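Local structure of putrescine aminotransferase (Halomonas elongata DSM 2581, 6GWI) at residues B[353-364]-B[432-443]. The protein probably transfers amino groups from amines such as putrescine to keto acceptors, using pyridoxal-5'-phosphate as cofactor. Sequence-based numbering, arbitrary orientation.
Sequences YLAERWASLVDH and IDELVELARRAL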
ATOM      1  N   TYR B 353      17.728 -22.101  21.360  1.00 33.48           N
ATOM      2  CA  TYR B 353      19.136 -21.742  21.471  1.00 40.83           C
ATOM      3  C   TYR B 353      19.288 -20.255  21.766  1.00 41.65           C
ATOM      4  O   TYR B 353      20.073 -19.862  22.636  1.00 42.78           O
ATOM      5  CB  TYR B 353      19.879 -22.119  20.192  1.00 38.12           C
ATOM      6  CG  TYR B 353      21.369 -21.902  20.292  1.00 41.34           C
ATOM      7  CD1 TYR B 353      22.184 -22.835  20.915  1.00 37.65           C
ATOM      8  CD2 TYR B 353      21.959 -20.758  19.772  1.00 41.77           C
ATOM      9  CE1 TYR B 353      23.546 -22.640  21.012  1.00 51.45           C
ATOM     10  CE2 TYR B 353      23.320 -20.554  19.863  1.00 35.80           C
ATOM     11  CZ  TYR B 353      24.109 -21.498  20.484  1.00 54.90           C
ATOM     12  OH  TYR B 353      25.467 -21.299  20.579  1.00 54.28           O
ATOM     13  N   LEU B 354      18.543 -19.412  21.047  1.00 41.97           N
ATOM     14  CA  LEU B 354      18.512 -17.990  21.370  1.00 44.65           C
ATOM     15  C   LEU B 354      18.114 -17.775  22.825  1.00 38.04           C
ATOM     16  O   LEU B 354      18.729 -16.974  23.539  1.00 30.62           O
ATOM     17  CB  LEU B 354      17.545 -17.255  20.439  1.00 45.40           C
ATOM     18  CG  LEU B 354      17.274 -15.792  20.805  1.00 39.62           C
ATOM     19  CD1 LEU B 354      18.548 -14.964  20.692  1.00 35.48           C
ATOM     20  CD2 LEU B 354      16.170 -15.197  19.941  1.00 47.59           C
ATOM     21  N   ALA B 355      17.075 -18.482  23.278  1.00 49.29           N
ATOM     22  CA  ALA B 355      16.551 -18.274  24.624  1.00 41.83           C
ATOM     23  C   ALA B 355      17.631 -18.458  25.682  1.00 48.57           C
ATOM     24  O   ALA B 355      17.760 -17.643  26.603  1.00 42.76           O
ATOM     25  CB  ALA B 355      15.386 -19.233  24.876  1.00 46.30           C
ATOM     26  N   GLU B 356      18.420 -19.530  25.574  1.00 53.14           N
ATOM     27  CA  GLU B 356      19.455 -19.774  26.575  1.00 54.59           C
ATOM     28  C   GLU B 356      20.587 -18.761  26.457  1.00 52.37           C
ATOM     29  O   GLU B 356      21.068 -18.242  27.472  1.00 51.61           O
ATOM     30  CB  GLU B 356      19.977 -21.209  26.458  1.00 68.49           C
ATOM     31  CG  GLU B 356      20.384 -21.644  25.061  1.00 71.29           C
ATOM     32  CD  GLU B 356      20.992 -23.036  25.040  1.00 68.31           C
ATOM     33  OE1 GLU B 356      20.290 -23.986  24.633  1.00 66.36           O
ATOM     34  OE2 GLU B 356      22.163 -23.183  25.454  1.00 64.53           O
ATOM     35  N   ARG B 357      21.022 -18.453  25.233  1.00 47.32           N
ATOM     36  CA  ARG B 357      22.070 -17.453  25.057  1.00 47.25           C
ATOM     37  C   ARG B 357      21.563 -16.067  25.444  1.00 57.22           C
ATOM     38  O   ARG B 357      22.296 -15.273  26.046  1.00 55.09           O
ATOM     39  CB  ARG B 357      22.562 -17.455  23.610  1.00 43.56           C
ATOM     40  CG  ARG B 357      23.248 -18.743  23.152  1.00 48.01           C
ATOM     41  CD  ARG B 357      24.466 -19.106  23.993  1.00 62.28           C
ATOM     42  NE  ARG B 357      25.325 -20.064  23.296  1.00 93.18           N
ATOM     43  CZ  ARG B 357      26.417 -20.620  23.815  1.00109.64           C
ATOM     44  NH1 ARG B 357      26.799 -20.328  25.051  1.00118.32           N
ATOM     45  NH2 ARG B 357      27.129 -21.475  23.092  1.00117.43           N
ATOM     46  N   TRP B 358      20.310 -15.761  25.101  1.00 63.06           N
ATOM     47  CA  TRP B 358      19.711 -14.485  25.479  1.00 50.72           C
ATOM     48  C   TRP B 358      19.611 -14.348  26.993  1.00 52.01           C
ATOM     49  O   TRP B 358      19.835 -13.263  27.542  1.00 44.79           O
ATOM     50  CB  TRP B 358      18.328 -14.373  24.841  1.00 49.51           C
ATOM     51  CG  TRP B 358      17.775 -12.988  24.699  1.00 40.97           C
ATOM     52  CD1 TRP B 358      16.618 -12.511  25.245  1.00 33.78           C
ATOM     53  CD2 TRP B 358      18.327 -11.914  23.929  1.00 47.39           C
ATOM     54  NE1 TRP B 358      16.422 -11.205  24.873  1.00 42.78           N
ATOM     55  CE2 TRP B 358      17.457 -10.814  24.065  1.00 43.85           C
ATOM     56  CE3 TRP B 358      19.474 -11.772  23.143  1.00 46.42           C
ATOM     57  CZ2 TRP B 358      17.698  -9.591  23.445  1.00 38.38           C
ATOM     58  CZ3 TRP B 358      19.714 -10.554  22.532  1.00 41.02           C
ATOM     59  CH2 TRP B 358      18.830  -9.480  22.687  1.00 34.08           C
ATOM     60  N   ALA B 359      19.265 -15.440  27.685  1.00 57.43           N
ATOM     61  CA  ALA B 359      19.115 -15.404  29.135  1.00 56.32           C
ATOM     62  C   ALA B 359      20.435 -15.172  29.859  1.00 51.04           C
ATOM     63  O   ALA B 359      20.420 -14.808  31.040  1.00 48.80           O
ATOM     64  CB  ALA B 359      18.483 -16.704  29.631  1.00 62.48           C
ATOM     65  N   SER B 360      21.570 -15.382  29.194  1.00 51.20           N
ATOM     66  CA  SER B 360      22.853 -15.085  29.817  1.00 55.18           C
ATOM     67  C   SER B 360      23.068 -13.589  30.012  1.00 77.52           C
ATOM     68  O   SER B 360      24.044 -13.203  30.666  1.00114.27           O
ATOM     69  CB  SER B 360      23.993 -15.665  28.978  1.00 37.26           C
ATOM     70  OG  SER B 360      24.303 -14.826  27.879  1.00 49.37           O
ATOM     71  N   LEU B 361      22.189 -12.748  29.471  1.00 64.99           N
ATOM     72  CA  LEU B 361      22.291 -11.303  29.624  1.00 60.29           C
ATOM     73  C   LEU B 361      21.527 -10.769  30.832  1.00 49.24           C
ATOM     74  O   LEU B 361      21.618  -9.570  31.115  1.00 40.55           O
ATOM     75  CB  LEU B 361      21.786 -10.602  28.358  1.00 60.94           C
ATOM     76  CG  LEU B 361      22.595 -10.835  27.082  1.00 64.67           C
ATOM     77  CD1 LEU B 361      21.840 -10.323  25.864  1.00 77.21           C
ATOM     78  CD2 LEU B 361      23.959 -10.167  27.181  1.00 59.92           C
ATOM     79  N   VAL B 362      20.785 -11.617  31.551  1.00 76.74           N
ATOM     80  CA  VAL B 362      19.959 -11.124  32.649  1.00 73.55           C
ATOM     81  C   VAL B 362      20.817 -10.648  33.814  1.00 70.89           C
ATOM     82  O   VAL B 362      20.384  -9.800  34.604  1.00 68.68           O
ATOM     83  CB  VAL B 362      18.962 -12.206  33.108  1.00 74.77           C
ATOM     84  CG1 VAL B 362      18.107 -12.676  31.941  1.00 75.40           C
ATOM     85  CG2 VAL B 362      19.695 -13.379  33.754  1.00 75.75           C
ATOM     86  N   ASP B 363      22.028 -11.181  33.954  1.00 61.26           N
ATOM     87  CA  ASP B 363      22.916 -10.791  35.041  1.00 62.90           C
ATOM     88  C   ASP B 363      23.743  -9.550  34.720  1.00 62.22           C
ATOM     89  O   ASP B 363      24.593  -9.165  35.529  1.00 59.94           O
ATOM     90  CB  ASP B 363      23.841 -11.958  35.416  1.00 64.14           C
ATOM     91  CG  ASP B 363      24.623 -12.498  34.233  1.00 82.28           C
ATOM     92  OD1 ASP B 363      24.946 -13.705  34.242  1.00 84.68           O
ATOM     93  OD2 ASP B 363      24.886 -11.733  33.281  1.00 90.21           O
ATOM     94  N   HIS B 364      23.521  -8.919  33.570  1.00 52.29           N
ATOM     95  CA  HIS B 364      24.251  -7.706  33.238  1.00 66.89           C
ATOM     96  C   HIS B 364      23.816  -6.563  34.156  1.00 83.23           C
ATOM     97  O   HIS B 364      22.666  -6.517  34.598  1.00106.56           O
ATOM     98  CB  HIS B 364      24.010  -7.319  31.780  1.00 68.41           C
ATOM     99  CG  HIS B 364      24.917  -6.235  31.287  1.00 52.33           C
ATOM    100  ND1 HIS B 364      24.689  -4.900  31.542  1.00 46.26           N
ATOM    101  CD2 HIS B 364      26.048  -6.286  30.544  1.00 45.03           C
ATOM    102  CE1 HIS B 364      25.646  -4.177  30.989  1.00 47.42           C
ATOM    103  NE2 HIS B 364      26.481  -4.993  30.373  1.00 50.80           N
ATOM    104  N   ILE B 432      24.104 -16.395  16.108  1.00 36.76           N
ATOM    105  CA  ILE B 432      23.420 -16.004  17.340  1.00 40.43           C
ATOM    106  C   ILE B 432      24.436 -15.708  18.436  1.00 45.19           C
ATOM    107  O   ILE B 432      24.278 -14.753  19.207  1.00 36.13           O
ATOM    108  CB  ILE B 432      22.418 -17.090  17.779  1.00 44.41           C
ATOM    109  CG1 ILE B 432      21.179 -17.058  16.880  1.00 46.06           C
ATOM    110  CG2 ILE B 432      22.025 -16.899  19.249  1.00 35.60           C
ATOM    111  CD1 ILE B 432      20.256 -18.250  17.055  1.00 59.70           C
ATOM    112  N   ASP B 433      25.482 -16.535  18.536  1.00 39.49           N
ATOM    113  CA  ASP B 433      26.549 -16.279  19.498  1.00 38.70           C
ATOM    114  C   ASP B 433      27.148 -14.894  19.296  1.00 36.65           C
ATOM    115  O   ASP B 433      27.333 -14.137  20.257  1.00 33.47           O
ATOM    116  CB  ASP B 433      27.639 -17.345  19.370  1.00 52.34           C
ATOM    117  CG  ASP B 433      27.209 -18.692  19.910  1.00 50.91           C
ATOM    118  OD1 ASP B 433      26.279 -18.737  20.742  1.00 44.48           O
ATOM    119  OD2 ASP B 433      27.801 -19.710  19.496  1.00 46.15           O
ATOM    120  N   GLU B 434      27.486 -14.554  18.050  1.00 33.27           N
ATOM    121  CA  GLU B 434      28.046 -13.239  17.766  1.00 31.20           C
ATOM    122  C   GLU B 434      27.080 -12.135  18.180  1.00 33.34           C
ATOM    123  O   GLU B 434      27.495 -11.115  18.741  1.00 30.87           O
ATOM    124  CB  GLU B 434      28.383 -13.124  16.277  1.00 34.31           C
ATOM    125  CG  GLU B 434      29.066 -11.819  15.884  1.00 52.29           C
ATOM    126  CD  GLU B 434      29.201 -11.652  14.381  1.00 64.91           C
ATOM    127  OE1 GLU B 434      28.665 -12.499  13.639  1.00 69.01           O
ATOM    128  OE2 GLU B 434      29.845 -10.676  13.942  1.00 74.55           O
ATOM    129  N   LEU B 435      25.784 -12.329  17.920  1.00 33.47           N
ATOM    130  CA  LEU B 435      24.786 -11.323  18.268  1.00 44.12           C
ATOM    131  C   LEU B 435      24.807 -11.003  19.758  1.00 40.08           C
ATOM    132  O   LEU B 435      24.880  -9.834  20.154  1.00 36.81           O
ATOM    133  CB  LEU B 435      23.399 -11.813  17.840  1.00 45.84           C
ATOM    134  CG  LEU B 435      22.212 -10.858  17.980  1.00 41.78           C
ATOM    135  CD1 LEU B 435      21.110 -11.270  17.008  1.00 55.19           C
ATOM    136  CD2 LEU B 435      21.664 -10.816  19.400  1.00 30.86           C
ATOM    137  N   VAL B 436      24.734 -12.033  20.603  1.00 34.54           N
ATOM    138  CA  VAL B 436      24.680 -11.809  22.044  1.00 42.87           C
ATOM    139  C   VAL B 436      25.978 -11.182  22.542  1.00 41.06           C
ATOM    140  O   VAL B 436      25.962 -10.291  23.401  1.00 44.78           O
ATOM    141  CB  VAL B 436      24.362 -13.129  22.771  1.00 51.40           C
ATOM    142  CG1 VAL B 436      24.437 -12.948  24.280  1.00 45.31           C
ATOM    143  CG2 VAL B 436      22.984 -13.635  22.354  1.00 40.70           C
ATOM    144  N   GLU B 437      27.122 -11.639  22.026  1.00 37.34           N
ATOM    145  CA  GLU B 437      28.399 -11.052  22.417  1.00 37.25           C
ATOM    146  C   GLU B 437      28.446  -9.566  22.075  1.00 37.47           C
ATOM    147  O   GLU B 437      28.864  -8.741  22.895  1.00 41.88           O
ATOM    148  CB  GLU B 437      29.551 -11.795  21.738  1.00 59.61           C
ATOM    149  CG  GLU B 437      29.686 -13.250  22.161  1.00 85.26           C
ATOM    150  CD  GLU B 437      30.629 -14.034  21.268  1.00103.90           C
ATOM    151  OE1 GLU B 437      31.369 -13.405  20.483  1.00102.25           O
ATOM    152  OE2 GLU B 437      30.628 -15.280  21.349  1.00107.23           O
ATOM    153  N   LEU B 438      28.025  -9.207  20.860  1.00 31.71           N
ATOM    154  CA  LEU B 438      28.012  -7.801  20.475  1.00 28.70           C
ATOM    155  C   LEU B 438      27.027  -7.015  21.328  1.00 33.37           C
ATOM    156  O   LEU B 438      27.297  -5.871  21.711  1.00 36.69           O
ATOM    157  CB  LEU B 438      27.659  -7.663  18.995  1.00 35.20           C
ATOM    158  CG  LEU B 438      28.690  -8.164  17.985  1.00 42.17           C
ATOM    159  CD1 LEU B 438      28.084  -8.183  16.593  1.00 42.52           C
ATOM    160  CD2 LEU B 438      29.929  -7.286  18.019  1.00 46.66           C
ATOM    161  N   ALA B 439      25.878  -7.618  21.640  1.00 40.36           N
ATOM    162  CA  ALA B 439      24.921  -6.975  22.532  1.00 46.21           C
ATOM    163  C   ALA B 439      25.555  -6.668  23.883  1.00 39.53           C
ATOM    164  O   ALA B 439      25.446  -5.547  24.394  1.00 35.22           O
ATOM    165  CB  ALA B 439      23.691  -7.869  22.703  1.00 43.32           C
ATOM    166  N   ARG B 440      26.245  -7.652  24.469  1.00 36.95           N
ATOM    167  CA  ARG B 440      26.842  -7.451  25.784  1.00 41.47           C
ATOM    168  C   ARG B 440      27.894  -6.351  25.742  1.00 50.76           C
ATOM    169  O   ARG B 440      27.981  -5.526  26.659  1.00 53.26           O
ATOM    170  CB  ARG B 440      27.474  -8.752  26.276  1.00 37.79           C
ATOM    171  CG  ARG B 440      27.972  -8.696  27.711  1.00 52.37           C
ATOM    172  CD  ARG B 440      28.603 -10.015  28.130  1.00 62.42           C
ATOM    173  NE  ARG B 440      27.687 -11.147  28.016  1.00 72.76           N
ATOM    174  CZ  ARG B 440      26.855 -11.563  28.964  1.00 88.74           C
ATOM    175  NH1 ARG B 440      26.790 -10.942  30.135  1.00 61.76           N
ATOM    176  NH2 ARG B 440      26.078 -12.613  28.732  1.00143.21           N
ATOM    177  N   ARG B 441      28.702  -6.322  24.679  1.00 36.43           N
ATOM    178  CA  ARG B 441      29.700  -5.270  24.530  1.00 60.43           C
ATOM    179  C   ARG B 441      29.044  -3.895  24.508  1.00 50.52           C
ATOM    180  O   ARG B 441      29.514  -2.964  25.171  1.00 39.74           O
ATOM    181  CB  ARG B 441      30.509  -5.511  23.254  1.00 77.34           C
ATOM    182  CG  ARG B 441      31.744  -4.638  23.102  1.00 75.38           C
ATOM    183  CD  ARG B 441      32.627  -5.150  21.968  1.00 67.55           C
ATOM    184  NE  ARG B 441      32.973  -6.560  22.145  0.99 61.42           N
ATOM    185  CZ  ARG B 441      33.374  -7.369  21.169  0.51 54.38           C
ATOM    186  NH1 ARG B 441      33.481  -6.920  19.924  0.91 54.80           N
ATOM    187  NH2 ARG B 441      33.661  -8.635  21.438  0.90 54.37           N
ATOM    188  N   ALA B 442      27.943  -3.755  23.765  1.00 41.38           N
ATOM    189  CA  ALA B 442      27.231  -2.482  23.727  1.00 41.08           C
ATOM    190  C   ALA B 442      26.589  -2.173  25.074  1.00 42.26           C
ATOM    191  O   ALA B 442      26.560  -1.014  25.503  1.00 38.43           O
ATOM    192  CB  ALA B 442      26.175  -2.507  22.623  1.00 47.93           C
ATOM    193  N   LEU B 443      26.066  -3.195  25.753  1.00 44.42           N
ATOM    194  CA  LEU B 443      25.505  -2.979  27.081  1.00 43.21           C
ATOM    195  C   LEU B 443      26.585  -2.522  28.053  1.00 46.37           C
ATOM    196  O   LEU B 443      26.368  -1.597  28.844  1.00 53.18           O
ATOM    197  CB  LEU B 443      24.833  -4.254  27.582  1.00 35.09           C
ATOM    198  CG  LEU B 443      23.543  -4.684  26.885  1.00 34.66           C
ATOM    199  CD1 LEU B 443      23.193  -6.104  27.304  1.00 37.31           C
ATOM    200  CD2 LEU B 443      22.403  -3.735  27.203  1.00 40.67           C
TER
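Y353 and R357, one turn apart on their helix, converge on a single carboxylate oxygen of D433. The tyrosine OH donates to D433 OD1 at 2.7 Å, on the syn side and a little out of the carboxylate plane, while R357 NE forms a salt bridge with the same OD1 at 3.0 Å. The arginine slants across the tyrosine, its CG over one ring face toward the rim and its NH2 hydrogen-bonded to the phenol oxygen, which sits in the guanidinium plane; that plane stands 80° from the carboxylate. With CG anti to the backbone N (chi1 -174°), the Y353 ring sets its CD2–CE2 edge against I432 CG2. Replacing Y353 by a phenylalanine would probably cost D433 OD1 its hydroxyl donor and leave R357 NH2 without the oxygen that helps fix the guanidinium's rotation.

One turn further along the helix of D433, V436 wedges between R357 and L361: CG1 lies 4.0 Å from L361 CG, and CG2 meets the edge of the W358 indole. The axes of 353-359 and 432-443 come within 9.9 Å, nearly parallel, crossing at -22°; both segments belong to the C-terminal part of the class-III aminotransferase fold. They pack beside its antiparallel sheet, where W358 NE1 bonds to the A378 carbonyl and L361 and L443 both touch L379.

Near the turns after 353-359, R440 bends at chi3 and donates an NH2 hydrogen bond to S360 O at 2.9 Å, nearly straight at the N-H but from above the carbonyl plane; L361 CD2 lies over one guanidinium face, and D363 OD2, at the edge, makes a long salt bridge with NH1 (3.8 Å). Beyond it, L443 CB sits over the H364 imidazole face, 3.6 Å from the centroid, in a CH-pi contact, with H364 NE2 hydrogen-bonded to D444.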